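Local coordinates for protein inactive glucansucrase (Lactobacillus reuteri, PDB 5JBD) that is an inactive glucansucrase of glycoside hydrolase family 70, built around a TIM-barrel type of fold and carrying a bound calcium ion, at residues 52-57 against 851-856; 183-188 against 399-404; 380-385 against 641-646; 669-674 against 722-727. All coordinates share one frame; numbering follows the deposited sequence.

Contact 1. Residues 52-57 against 851-856; sequences YLSYTD and IGLAVK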
loop_
_atom_site.group_PDB
_atom_site.type_symbol
_atom_site.label_atom_id
_atom_site.label_comp_id
_atom_site.label_asym_id
_atom_site.label_seq_id
_atom_site.Cartn_x
_atom_site.Cartn_y
_atom_site.Cartn_z
ATOM N N TYR A 52 -25.879 -21.173 -1.572
ATOM C CA TYR A 52 -25.826 -21.069 -3.033
ATOM C C TYR A 52 -24.832 -22.078 -3.593
ATOM O O TYR A 52 -23.925 -22.512 -2.886
ATOM C CB TYR A 52 -25.477 -19.619 -3.449
ATOM C CG TYR A 52 -26.516 -18.656 -2.926
ATOM C CD1 TYR A 52 -27.729 -18.486 -3.601
ATOM C CD2 TYR A 52 -26.336 -17.995 -1.709
ATOM C CE1 TYR A 52 -28.715 -17.657 -3.101
ATOM C CE2 TYR A 52 -27.319 -17.157 -1.200
ATOM C CZ TYR A 52 -28.506 -16.988 -1.902
ATOM O OH TYR A 52 -29.482 -16.167 -1.406
ATOM N N LEU A 53 -25.008 -22.428 -4.862
ATOM C CA LEU A 53 -24.128 -23.380 -5.555
ATOM C C LEU A 53 -23.214 -22.671 -6.552
ATOM O O LEU A 53 -23.629 -21.708 -7.193
ATOM C CB LEU A 53 -24.959 -24.420 -6.309
ATOM C CG LEU A 53 -25.859 -25.377 -5.511
ATOM C CD1 LEU A 53 -26.258 -26.544 -6.400
ATOM C CD2 LEU A 53 -25.294 -25.864 -4.184
ATOM N N SER A 54 -21.988 -23.181 -6.691
ATOM C CA SER A 54 -21.034 -22.723 -7.690
ATOM C C SER A 54 -20.816 -23.794 -8.750
ATOM O O SER A 54 -20.609 -24.955 -8.410
ATOM C CB SER A 54 -19.695 -22.395 -7.020
ATOM O OG SER A 54 -18.703 -22.138 -7.994
ATOM N N TYR A 55 -20.795 -23.414 -10.028
ATOM C CA TYR A 55 -20.534 -24.373 -11.109
ATOM C C TYR A 55 -19.193 -25.093 -10.997
ATOM O O TYR A 55 -19.072 -26.209 -11.459
ATOM C CB TYR A 55 -20.655 -23.733 -12.496
ATOM C CG TYR A 55 -22.082 -23.476 -12.899
ATOM C CD1 TYR A 55 -22.933 -24.537 -13.239
ATOM C CD2 TYR A 55 -22.594 -22.174 -12.937
ATOM C CE1 TYR A 55 -24.252 -24.310 -13.597
ATOM C CE2 TYR A 55 -23.912 -21.937 -13.302
ATOM C CZ TYR A 55 -24.732 -23.002 -13.628
ATOM O OH TYR A 55 -26.033 -22.771 -13.969
ATOM N N THR A 56 -18.195 -24.469 -10.388
ATOM C CA THR A 56 -16.873 -25.088 -10.228
ATOM C C THR A 56 -16.724 -25.912 -8.943
ATOM O O THR A 56 -15.659 -26.459 -8.694
ATOM C CB THR A 56 -15.747 -24.019 -10.307
ATOM O OG1 THR A 56 -16.016 -22.958 -9.379
ATOM C CG2 THR A 56 -15.681 -23.461 -11.712
ATOM N N ASP A 57 -17.782 -26.001 -8.136
ATOM C CA ASP A 57 -17.782 -26.846 -6.944
ATOM C C ASP A 57 -18.157 -28.290 -7.285
ATOM O O ASP A 57 -18.477 -28.623 -8.422
ATOM C CB ASP A 57 -18.711 -26.267 -5.852
ATOM C CG ASP A 57 -18.008 -25.274 -4.932
ATOM O OD1 ASP A 57 -16.774 -25.076 -5.042
ATOM O OD2 ASP A 57 -18.709 -24.653 -4.113
ATOM N N ILE A 851 -18.292 -13.785 -12.746
ATOM C CA ILE A 851 -19.555 -13.259 -12.224
ATOM C C ILE A 851 -20.708 -14.261 -12.357
ATOM O O ILE A 851 -21.760 -14.060 -11.750
ATOM C CB ILE A 851 -19.898 -11.893 -12.898
ATOM C CG1 ILE A 851 -20.839 -11.036 -12.038
ATOM C CG2 ILE A 851 -20.521 -12.070 -14.285
ATOM C CD1 ILE A 851 -20.357 -10.757 -10.634
ATOM N N GLY A 852 -20.503 -15.324 -13.150
ATOM C CA GLY A 852 -21.527 -16.347 -13.411
ATOM C C GLY A 852 -21.318 -17.690 -12.736
ATOM O O GLY A 852 -21.898 -18.683 -13.177
ATOM N N LEU A 853 -20.501 -17.740 -11.680
ATOM C CA LEU A 853 -20.284 -18.983 -10.929
ATOM C C LEU A 853 -21.557 -19.459 -10.236
ATOM O O LEU A 853 -21.805 -20.668 -10.166
ATOM C CB LEU A 853 -19.163 -18.842 -9.883
ATOM C CG LEU A 853 -17.722 -18.688 -10.378
ATOM C CD1 LEU A 853 -16.755 -18.558 -9.207
ATOM C CD2 LEU A 853 -17.308 -19.856 -11.246
ATOM N N ALA A 854 -22.346 -18.509 -9.724
ATOM C CA ALA A 854 -23.575 -18.819 -8.985
ATOM C C ALA A 854 -24.605 -19.520 -9.863
ATOM O O ALA A 854 -24.992 -18.992 -10.906
ATOM C CB ALA A 854 -24.163 -17.548 -8.388
ATOM N N VAL A 855 -25.051 -20.708 -9.429
ATOM C CA VAL A 855 -25.946 -21.532 -10.230
ATOM C C VAL A 855 -27.363 -20.970 -10.196
ATOM O O VAL A 855 -27.938 -20.764 -9.128
ATOM C CB VAL A 855 -25.954 -23.006 -9.752
ATOM C CG1 VAL A 855 -26.981 -23.837 -10.522
ATOM C CG2 VAL A 855 -24.566 -23.622 -9.898
ATOM N N LYS A 856 -27.896 -20.715 -11.385
ATOM C CA LYS A 856 -29.292 -20.382 -11.575
ATOM C C LYS A 856 -29.943 -21.528 -12.324
ATOM O O LYS A 856 -29.316 -22.144 -13.193
ATOM C CB LYS A 856 -29.430 -19.087 -12.377
ATOM C CG LYS A 856 -28.884 -17.874 -11.652
ATOM C CD LYS A 856 -29.040 -16.587 -12.449
ATOM C CE LYS A 856 -28.640 -15.394 -11.593
ATOM N NZ LYS A 856 -28.607 -14.089 -12.312
HETATM O O HOH W 1 -26.799 -20.877 -6.485
HETATM O O HOH W 2 -26.518 -19.935 -13.970
#
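Tyr55 and Val855 form the tight part of this buried join between two loops from near the ends of the modelled chain. Val855 CG2 lies 3.6 Å from the centroid of the Tyr55 ring and 3° off its normal, a CH-pi contact. With chi1 at 175°, CG1 of the valine runs opposite the backbone N and on toward Tyr55 OH, which leaves CG2 to meet the ring face; a beta-branched residue can serve both places at once. Behind this pair the backbones make a single antiparallel bridge. Ser54 and Ala854 are its non-hydrogen-bonded pair, flanked by Val855 N to Leu53 O (2.8 Å) and Tyr55 N to Leu853 O (2.9 Å). Phe787 of strand 784-791 packs on Ser54 and Ala854.

The margins are looser. Thr56, partly exposed, touches Leu853 CD2 through OG1 at 3.8 Å, and a water 2.9 Å from Tyr55 OH accepts from Lys856 N. A second water links Leu53 N with Val855 O. The chemistry thus implies that backbone bonds set the alignment, the CH-pi contact and apolar packing probably keep water from the buried middle, and water completes the hydrogen bonding where the two loops part.

Contact 2. Residues 183-188 against 399-404; sequences PDKSGT and INRLII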
loop_
_atom_site.group_PDB
_atom_site.type_symbol
_atom_site.label_atom_id
_atom_site.label_comp_id
_atom_site.label_asym_id
_atom_site.label_seq_id
_atom_site.Cartn_x
_atom_site.Cartn_y
_atom_site.Cartn_z
ATOM N N PRO A 183 -1.383 0.218 -19.829
ATOM C CA PRO A 183 -1.172 -0.153 -18.422
ATOM C C PRO A 183 -0.755 1.005 -17.507
ATOM O O PRO A 183 -0.017 1.891 -17.922
ATOM C CB PRO A 183 -0.038 -1.181 -18.489
ATOM C CG PRO A 183 -0.027 -1.672 -19.898
ATOM C CD PRO A 183 -0.549 -0.571 -20.757
ATOM N N ASP A 184 -1.235 0.991 -16.270
ATOM C CA ASP A 184 -0.890 2.033 -15.308
ATOM C C ASP A 184 0.334 1.593 -14.510
ATOM O O ASP A 184 0.353 0.508 -13.942
ATOM C CB ASP A 184 -2.074 2.320 -14.366
ATOM C CG ASP A 184 -1.892 3.615 -13.578
ATOM O OD1 ASP A 184 -0.973 3.690 -12.741
ATOM O OD2 ASP A 184 -2.681 4.545 -13.785
ATOM N N LYS A 185 1.333 2.466 -14.441
ATOM C CA LYS A 185 2.565 2.205 -13.690
ATOM C C LYS A 185 2.407 1.955 -12.173
ATOM O O LYS A 185 3.352 1.501 -11.522
ATOM C CB LYS A 185 3.545 3.366 -13.905
ATOM C CG LYS A 185 3.112 4.695 -13.279
ATOM C CD LYS A 185 4.162 5.769 -13.576
ATOM C CE LYS A 185 3.902 7.127 -12.931
ATOM N NZ LYS A 185 4.427 8.288 -13.718
ATOM N N SER A 186 1.257 2.315 -11.598
ATOM C CA SER A 186 0.972 2.029 -10.188
ATOM C C SER A 186 0.946 0.526 -9.891
ATOM O O SER A 186 1.193 0.109 -8.751
ATOM C CB SER A 186 -0.368 2.639 -9.771
ATOM O OG SER A 186 -1.464 1.951 -10.369
ATOM N N GLY A 187 0.655 -0.275 -10.916
ATOM C CA GLY A 187 0.595 -1.726 -10.774
ATOM C C GLY A 187 -0.779 -2.247 -10.404
ATOM O O GLY A 187 -0.957 -3.461 -10.325
ATOM N N THR A 188 -1.751 -1.350 -10.186
ATOM C CA THR A 188 -3.144 -1.740 -9.900
ATOM C C THR A 188 -4.087 -0.966 -10.814
ATOM O O THR A 188 -3.693 0.053 -11.394
ATOM C CB THR A 188 -3.505 -1.501 -8.417
ATOM O OG1 THR A 188 -3.487 -0.098 -8.122
ATOM C CG2 THR A 188 -2.504 -2.202 -7.504
ATOM N N ILE A 399 9.999 1.535 -11.813
ATOM C CA ILE A 399 10.284 0.157 -12.231
ATOM C C ILE A 399 9.147 -0.398 -13.099
ATOM O O ILE A 399 9.412 -1.041 -14.103
ATOM C CB ILE A 399 10.583 -0.746 -11.008
ATOM C CG1 ILE A 399 11.896 -0.330 -10.329
ATOM C CG2 ILE A 399 10.616 -2.233 -11.381
ATOM C CD1 ILE A 399 13.167 -0.642 -11.084
ATOM N N ASN A 400 7.892 -0.152 -12.721
ATOM C CA ASN A 400 6.765 -0.576 -13.551
ATOM C C ASN A 400 6.710 0.127 -14.911
ATOM O O ASN A 400 6.326 -0.504 -15.908
ATOM C CB ASN A 400 5.441 -0.401 -12.813
ATOM C CG ASN A 400 5.217 -1.456 -11.725
ATOM O OD1 ASN A 400 5.843 -2.521 -11.723
ATOM N ND2 ASN A 400 4.304 -1.162 -10.805
ATOM N N ARG A 401 7.072 1.418 -14.952
ATOM C CA ARG A 401 7.216 2.147 -16.229
ATOM C C ARG A 401 8.185 1.381 -17.135
ATOM O O ARG A 401 7.881 1.104 -18.290
ATOM C CB ARG A 401 7.694 3.634 -16.051
ATOM C CG ARG A 401 6.589 4.661 -16.306
ATOM C CD ARG A 401 7.079 6.017 -16.878
ATOM N NE ARG A 401 6.129 7.108 -16.621
ATOM C CZ ARG A 401 4.903 7.253 -17.153
ATOM N NH1 ARG A 401 4.387 6.356 -17.993
ATOM N NH2 ARG A 401 4.162 8.311 -16.820
ATOM N N LEU A 402 9.330 1.011 -16.572
ATOM C CA LEU A 402 10.366 0.270 -17.291
ATOM C C LEU A 402 9.876 -1.123 -17.734
ATOM O O LEU A 402 10.149 -1.533 -18.860
ATOM C CB LEU A 402 11.631 0.191 -16.428
ATOM C CG LEU A 402 13.001 -0.214 -16.979
ATOM C CD1 LEU A 402 13.288 0.373 -18.354
ATOM C CD2 LEU A 402 14.078 0.205 -15.981
ATOM N N ILE A 403 9.119 -1.819 -16.882
ATOM C CA ILE A 403 8.517 -3.116 -17.248
ATOM C C ILE A 403 7.570 -2.953 -18.443
ATOM O O ILE A 403 7.637 -3.721 -19.411
ATOM C CB ILE A 403 7.766 -3.777 -16.058
ATOM C CG1 ILE A 403 8.760 -4.270 -14.998
ATOM C CG2 ILE A 403 6.909 -4.954 -16.520
ATOM C CD1 ILE A 403 8.118 -4.722 -13.694
ATOM N N ILE A 404 6.693 -1.959 -18.362
ATOM C CA ILE A 404 5.707 -1.701 -19.415
ATOM C C ILE A 404 6.410 -1.370 -20.730
ATOM O O ILE A 404 6.029 -1.894 -21.781
ATOM C CB ILE A 404 4.711 -0.572 -19.021
ATOM C CG1 ILE A 404 3.808 -1.033 -17.859
ATOM C CG2 ILE A 404 3.832 -0.154 -20.215
ATOM C CD1 ILE A 404 3.200 0.113 -17.073
#
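A chi1 of -74°, with CG beside the backbone N, points the Asn400 amide at Lys185 O, while a chi1 of 68° and an extended chain carry the Lys185 side chain to Arg401, where a loop meets helix 392-406. The loop is folded as an Asx turn within a type I beta turn from Asp184 to Gly187. Asp184 OD1 accepts from Ser186 N on its anti lone pair, and from Ser186 OG coming from above the carboxylate plane, so a short acid suits the position. This turn presents Lys185 O to the helix, where Asn400 ND2 binds it at 2.9 Å with an N-H...O angle of 157°. The acceptor lies in the plane of the asparagine amide, but the donor sits above the carbonyl plane. Gly187, at a positive phi, passes close to the same amide, where a side chain would be cramped.

On the solvent side the lysine carries CD over a face of the Arg401 guanidinium, 3.8 Å above its plane and toward its rim. Both side chains end in donors, so the 3.1 Å between Lys185 NZ and Arg401 NH2 is no hydrogen bond. An acetate ion, probably from the crystallisation liquor, lies about 5 Å from the Arg401 side chain. Just before the turn, the compact apolar Pro183 meets the helix, its CB 3.8 Å from Ile404 CD1.

Contact 3. Residues 380-385 against 641-646; sequences NEATPN and FESNAA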
loop_
_atom_site.group_PDB
_atom_site.type_symbol
_atom_site.label_atom_id
_atom_site.label_comp_id
_atom_site.label_asym_id
_atom_site.label_seq_id
_atom_site.Cartn_x
_atom_site.Cartn_y
_atom_site.Cartn_z
ATOM N N ASN A 380 5.367 28.232 13.994
ATOM C CA ASN A 380 3.991 27.854 14.283
ATOM C C ASN A 380 2.948 28.369 13.306
ATOM O O ASN A 380 1.769 28.452 13.655
ATOM C CB ASN A 380 3.639 28.257 15.714
ATOM C CG ASN A 380 4.672 27.754 16.693
ATOM O OD1 ASN A 380 4.792 26.554 16.891
ATOM N ND2 ASN A 380 5.469 28.662 17.250
ATOM N N GLU A 381 3.370 28.688 12.088
ATOM C CA GLU A 381 2.476 29.192 11.031
ATOM C C GLU A 381 2.278 28.196 9.891
ATOM O O GLU A 381 1.187 28.116 9.329
ATOM C CB GLU A 381 3.007 30.518 10.456
ATOM C CG GLU A 381 3.025 31.632 11.489
ATOM C CD GLU A 381 3.284 33.015 10.907
ATOM O OE1 GLU A 381 3.850 33.154 9.784
ATOM O OE2 GLU A 381 2.928 33.981 11.614
ATOM N N ALA A 382 3.325 27.470 9.532
ATOM C CA ALA A 382 3.255 26.535 8.418
ATOM C C ALA A 382 2.442 25.313 8.819
ATOM O O ALA A 382 2.344 24.980 10.001
ATOM C CB ALA A 382 4.657 26.103 8.001
ATOM N N THR A 383 1.869 24.645 7.829
ATOM C CA THR A 383 1.216 23.360 8.060
ATOM C C THR A 383 2.253 22.295 8.433
ATOM O O THR A 383 3.157 22.023 7.620
ATOM C CB THR A 383 0.477 22.917 6.798
ATOM O OG1 THR A 383 -0.451 23.938 6.439
ATOM C CG2 THR A 383 -0.256 21.586 7.020
ATOM N N PRO A 384 2.144 21.699 9.656
ATOM C CA PRO A 384 3.066 20.619 10.057
ATOM C C PRO A 384 3.071 19.507 9.034
ATOM O O PRO A 384 2.007 18.973 8.699
ATOM C CB PRO A 384 2.477 20.129 11.397
ATOM C CG PRO A 384 1.785 21.320 11.943
ATOM C CD PRO A 384 1.196 22.018 10.753
ATOM N N ASN A 385 4.239 19.204 8.477
ATOM C CA ASN A 385 4.301 18.341 7.305
ATOM C C ASN A 385 5.566 17.494 7.265
ATOM O O ASN A 385 6.562 17.810 7.925
ATOM C CB ASN A 385 4.183 19.153 6.011
ATOM C CG ASN A 385 5.414 19.978 5.729
ATOM O OD1 ASN A 385 6.360 19.516 5.076
ATOM N ND2 ASN A 385 5.438 21.185 6.268
ATOM N N PHE A 641 0.435 18.867 16.621
ATOM C CA PHE A 641 1.687 19.227 15.935
ATOM C C PHE A 641 1.735 20.715 15.572
ATOM O O PHE A 641 0.728 21.308 15.219
ATOM C CB PHE A 641 1.973 18.307 14.748
ATOM C CG PHE A 641 2.233 16.901 15.178
ATOM C CD1 PHE A 641 3.364 16.607 15.936
ATOM C CD2 PHE A 641 1.300 15.897 14.956
ATOM C CE1 PHE A 641 3.590 15.332 16.398
ATOM C CE2 PHE A 641 1.523 14.625 15.428
ATOM C CZ PHE A 641 2.664 14.341 16.153
ATOM N N GLU A 642 2.920 21.292 15.736
ATOM C CA GLU A 642 3.209 22.674 15.416
ATOM C C GLU A 642 4.519 22.681 14.631
ATOM O O GLU A 642 5.489 22.038 15.050
ATOM C CB GLU A 642 3.430 23.465 16.677
ATOM C CG GLU A 642 2.238 23.551 17.619
ATOM C CD GLU A 642 2.562 24.376 18.845
ATOM O OE1 GLU A 642 3.604 24.102 19.475
ATOM O OE2 GLU A 642 1.793 25.294 19.173
ATOM N N SER A 643 4.534 23.409 13.522
ATOM C CA SER A 643 5.725 23.531 12.652
ATOM C C SER A 643 6.635 24.605 13.217
ATOM O O SER A 643 6.451 25.793 12.969
ATOM C CB SER A 643 5.309 23.841 11.206
ATOM O OG SER A 643 6.396 23.699 10.291
ATOM N N ASN A 644 7.618 24.184 14.004
ATOM C CA ASN A 644 8.552 25.109 14.655
ATOM C C ASN A 644 9.926 24.452 14.703
ATOM O O ASN A 644 10.089 23.338 14.198
ATOM C CB ASN A 644 8.036 25.491 16.061
ATOM C CG ASN A 644 7.747 24.285 16.939
ATOM O OD1 ASN A 644 8.487 23.301 16.934
ATOM N ND2 ASN A 644 6.663 24.361 17.709
ATOM N N ALA A 645 10.894 25.120 15.318
ATOM C CA ALA A 645 12.259 24.600 15.403
ATOM C C ALA A 645 12.368 23.210 16.062
ATOM O O ALA A 645 13.235 22.388 15.679
ATOM C CB ALA A 645 13.157 25.610 16.117
ATOM N N ALA A 646 11.495 22.916 17.029
ATOM C CA ALA A 646 11.537 21.601 17.677
ATOM C C ALA A 646 11.057 20.499 16.738
ATOM O O ALA A 646 11.720 19.465 16.610
ATOM C CB ALA A 646 10.753 21.596 18.977
HETATM O O HOH W 3 5.965 28.019 10.800
HETATM O O HOH W 4 2.392 25.214 12.831
HETATM O O HOH W 5 6.414 20.956 9.505
#
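The backbones of Pro384 and Ser643 approach to 4.7 Å between their CA atoms, and Asn380 N donates to Ser643 O at 2.9 Å from above the carbonyl plane. Here the loop entering strand 385-388, part of the parallel barrel sheet, meets Asn644, the N-cap residue of the short, weakly bonded helix 645-648. Asn380 adopts a left-handed backbone conformation (phi 61°), which asparagine tolerates well. Its OD1 receives Asn644 ND2 at 3.0 Å, in the carbonyl plane, with the two amides turned 77° apart. While ND2 of Asn644 crosses the contact, OD1 serves the helix start, bonding Leu647 N and, weakly, Ala646 N. A chi1 of 54° folds its CG between the backbone N and carbonyl carbon, keeping the amide near both tasks.

Pro384 supplies a rigid apolar surface, its CB 3.8 Å from Phe641 CB, while the phenylalanine ring leads away toward helix 310-315. Ser643 is small enough to sit against Ala382 and Pro384, its CB 3.4 Å from Ala382 O, and its hydroxyl is hydrogen-bonded to Asp458 OD1. One water joins Ala382 O to Ser643 N. Another accepts from Asn385 N and donates to Ser643 OG, lying 2.9 Å from that hydroxyl oxygen.

Contact 4. Residues 669-674 against 722-727; sequences HAYNVI and TKYGSG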
loop_
_atom_site.group_PDB
_atom_site.type_symbol
_atom_site.label_atom_id
_atom_site.label_comp_id
_atom_site.label_asym_id
_atom_site.label_seq_id
_atom_site.Cartn_x
_atom_site.Cartn_y
_atom_site.Cartn_z
ATOM N N HIS A 669 17.847 -11.245 8.286
ATOM C CA HIS A 669 16.540 -10.663 8.581
ATOM C C HIS A 669 16.725 -9.170 8.811
ATOM O O HIS A 669 17.573 -8.765 9.600
ATOM C CB HIS A 669 15.922 -11.269 9.846
ATOM C CG HIS A 669 15.411 -12.668 9.677
ATOM N ND1 HIS A 669 14.684 -13.309 10.658
ATOM C CD2 HIS A 669 15.517 -13.548 8.653
ATOM C CE1 HIS A 669 14.348 -14.515 10.240
ATOM N NE2 HIS A 669 14.839 -14.683 9.024
ATOM N N ALA A 670 15.931 -8.357 8.133
ATOM C CA ALA A 670 16.033 -6.905 8.292
ATOM C C ALA A 670 15.984 -6.500 9.772
ATOM O O ALA A 670 16.747 -5.631 10.196
ATOM C CB ALA A 670 14.935 -6.200 7.498
ATOM N N TYR A 671 15.132 -7.160 10.568
ATOM C CA TYR A 671 15.029 -6.815 11.988
ATOM C C TYR A 671 16.369 -6.959 12.696
ATOM O O TYR A 671 16.765 -6.075 13.454
ATOM C CB TYR A 671 13.934 -7.628 12.704
ATOM C CG TYR A 671 12.492 -7.337 12.264
ATOM C CD1 TYR A 671 12.109 -6.089 11.773
ATOM C CD2 TYR A 671 11.522 -8.330 12.326
ATOM C CE1 TYR A 671 10.811 -5.845 11.348
ATOM C CE2 TYR A 671 10.219 -8.092 11.923
ATOM C CZ TYR A 671 9.865 -6.826 11.442
ATOM O OH TYR A 671 8.586 -6.577 11.030
ATOM N N ASN A 672 17.094 -8.037 12.406
ATOM C CA ASN A 672 18.393 -8.271 13.043
ATOM C C ASN A 672 19.476 -7.319 12.551
ATOM O O ASN A 672 20.285 -6.823 13.345
ATOM C CB ASN A 672 18.811 -9.740 12.882
ATOM C CG ASN A 672 17.843 -10.691 13.586
ATOM O OD1 ASN A 672 17.178 -10.307 14.558
ATOM N ND2 ASN A 672 17.727 -11.908 13.084
ATOM N N VAL A 673 19.485 -7.066 11.247
ATOM C CA VAL A 673 20.428 -6.105 10.662
ATOM C C VAL A 673 20.181 -4.704 11.239
ATOM O O VAL A 673 21.133 -4.017 11.619
ATOM C CB VAL A 673 20.361 -6.101 9.111
ATOM C CG1 VAL A 673 21.319 -5.064 8.529
ATOM C CG2 VAL A 673 20.663 -7.495 8.568
ATOM N N ILE A 674 18.915 -4.302 11.356
ATOM C CA ILE A 674 18.562 -2.977 11.919
ATOM C C ILE A 674 19.063 -2.839 13.369
ATOM O O ILE A 674 19.710 -1.842 13.714
ATOM C CB ILE A 674 17.045 -2.682 11.801
ATOM C CG1 ILE A 674 16.644 -2.502 10.335
ATOM C CG2 ILE A 674 16.647 -1.436 12.594
ATOM C CD1 ILE A 674 15.170 -2.688 10.033
ATOM N N THR A 722 7.930 -13.076 8.780
ATOM C CA THR A 722 7.508 -12.279 7.631
ATOM C C THR A 722 8.775 -12.083 6.799
ATOM O O THR A 722 9.819 -12.654 7.131
ATOM C CB THR A 722 6.921 -10.923 8.076
ATOM O OG1 THR A 722 7.956 -10.130 8.670
ATOM C CG2 THR A 722 5.774 -11.148 9.081
ATOM N N LYS A 723 8.719 -11.283 5.738
ATOM C CA LYS A 723 9.946 -10.945 5.018
ATOM C C LYS A 723 11.013 -10.410 5.978
ATOM O O LYS A 723 12.198 -10.727 5.831
ATOM C CB LYS A 723 9.690 -9.920 3.897
ATOM C CG LYS A 723 10.904 -9.715 2.981
ATOM C CD LYS A 723 10.735 -8.563 1.996
ATOM C CE LYS A 723 9.779 -8.913 0.864
ATOM N NZ LYS A 723 9.713 -7.822 -0.142
ATOM N N TYR A 724 10.579 -9.624 6.972
ATOM C CA TYR A 724 11.481 -8.817 7.807
ATOM C C TYR A 724 12.043 -9.587 8.999
ATOM O O TYR A 724 13.119 -9.247 9.515
ATOM C CB TYR A 724 10.754 -7.529 8.265
ATOM C CG TYR A 724 10.074 -6.827 7.102
ATOM C CD1 TYR A 724 10.825 -6.182 6.124
ATOM C CD2 TYR A 724 8.691 -6.879 6.940
ATOM C CE1 TYR A 724 10.221 -5.568 5.028
ATOM C CE2 TYR A 724 8.068 -6.260 5.861
ATOM C CZ TYR A 724 8.844 -5.596 4.904
ATOM O OH TYR A 724 8.232 -5.011 3.822
ATOM N N GLY A 725 11.310 -10.613 9.438
ATOM C CA GLY A 725 11.683 -11.428 10.600
ATOM C C GLY A 725 10.473 -11.822 11.439
ATOM O O GLY A 725 9.339 -11.808 10.953
ATOM N N SER A 726 10.753 -12.243 12.674
ATOM C CA SER A 726 9.738 -12.646 13.656
ATOM C C SER A 726 9.312 -11.459 14.528
ATOM O O SER A 726 9.992 -10.423 14.587
ATOM C CB SER A 726 10.289 -13.748 14.559
ATOM O OG SER A 726 11.396 -13.282 15.320
ATOM N N GLY A 727 8.202 -11.655 15.233
ATOM C CA GLY A 727 7.701 -10.684 16.188
ATOM C C GLY A 727 8.669 -10.456 17.336
ATOM O O GLY A 727 8.822 -9.318 17.805
HETATM O O HOH W 6 14.597 -9.271 6.004
HETATM O O HOH W 7 7.005 -8.742 10.787
#
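Tyr671 packs on Tyr724 where the first turn of helix 670-676 meets the loop leading into helix 727-739. In sequence the first helix falls between strands 652-654 and 688-691 of the parallel barrel sheet. A chi1 of -67° sets the Tyr671 ring on the loop side. CB starts beside Tyr724 O, and CG stands 3.4 Å from the same oxygen, which sits over a face of the ring. Along one side, CD2 approaches Ser726 O at 3.4 Å and CE2 passes Gly725 N; along the other, CE1 comes to 3.5 Å from Tyr724 CB. CZ is 3.4 Å from that Tyr724 CB, whose CH-pi contact with the ring lies 23° off the normal. At the tip, OH donates to a water 2.7 Å away, lying in the ring plane, which also accepts from Thr722 OG1. Threonine suits this place because the same oxygen takes Tyr724 N in an ST turn.

Gly725 is fitted to the close passage: a CB there would strike Tyr671 CD2. His669, at the N-cap position, sets its CB against Tyr724 O, and its ND1 is hydrogen-bonded to Glu729 OE1. Ala670 offers only a methyl, near the edge of the Tyr724 ring, whose hydroxyl bonds Glu705 O.

Tyr671 N donates to Tyr724 O at 3.1 Å and 171°, while a water accepts from Ala670 N and donates to Lys723 O. The loop thus offers acceptors to the first helix amides, and the helix end would probably polarise the Tyr724 carbonyl.

The four contacts are separate, with none touching another. Contacts 2 and 4 come closest, about 13 Å between nearest atoms, whereas contacts 1 and 3 stand on opposite sides of the chain's centre, with their own centres 57 Å apart. Contact 1 joins residues near the two ends of the model, so the other three fall within the span it closes. Contacts 2 and 3 interleave along the sequence, and contact 4 follows both. Contacts 3 and 4 both border the parallel barrel sheet, at strands 385-388 and 688-691, and are about 21 Å apart at their nearest atoms. The calcium ion is bound by Glu237, Asp243, Asn287 and Asn751, none of which belongs to a contact.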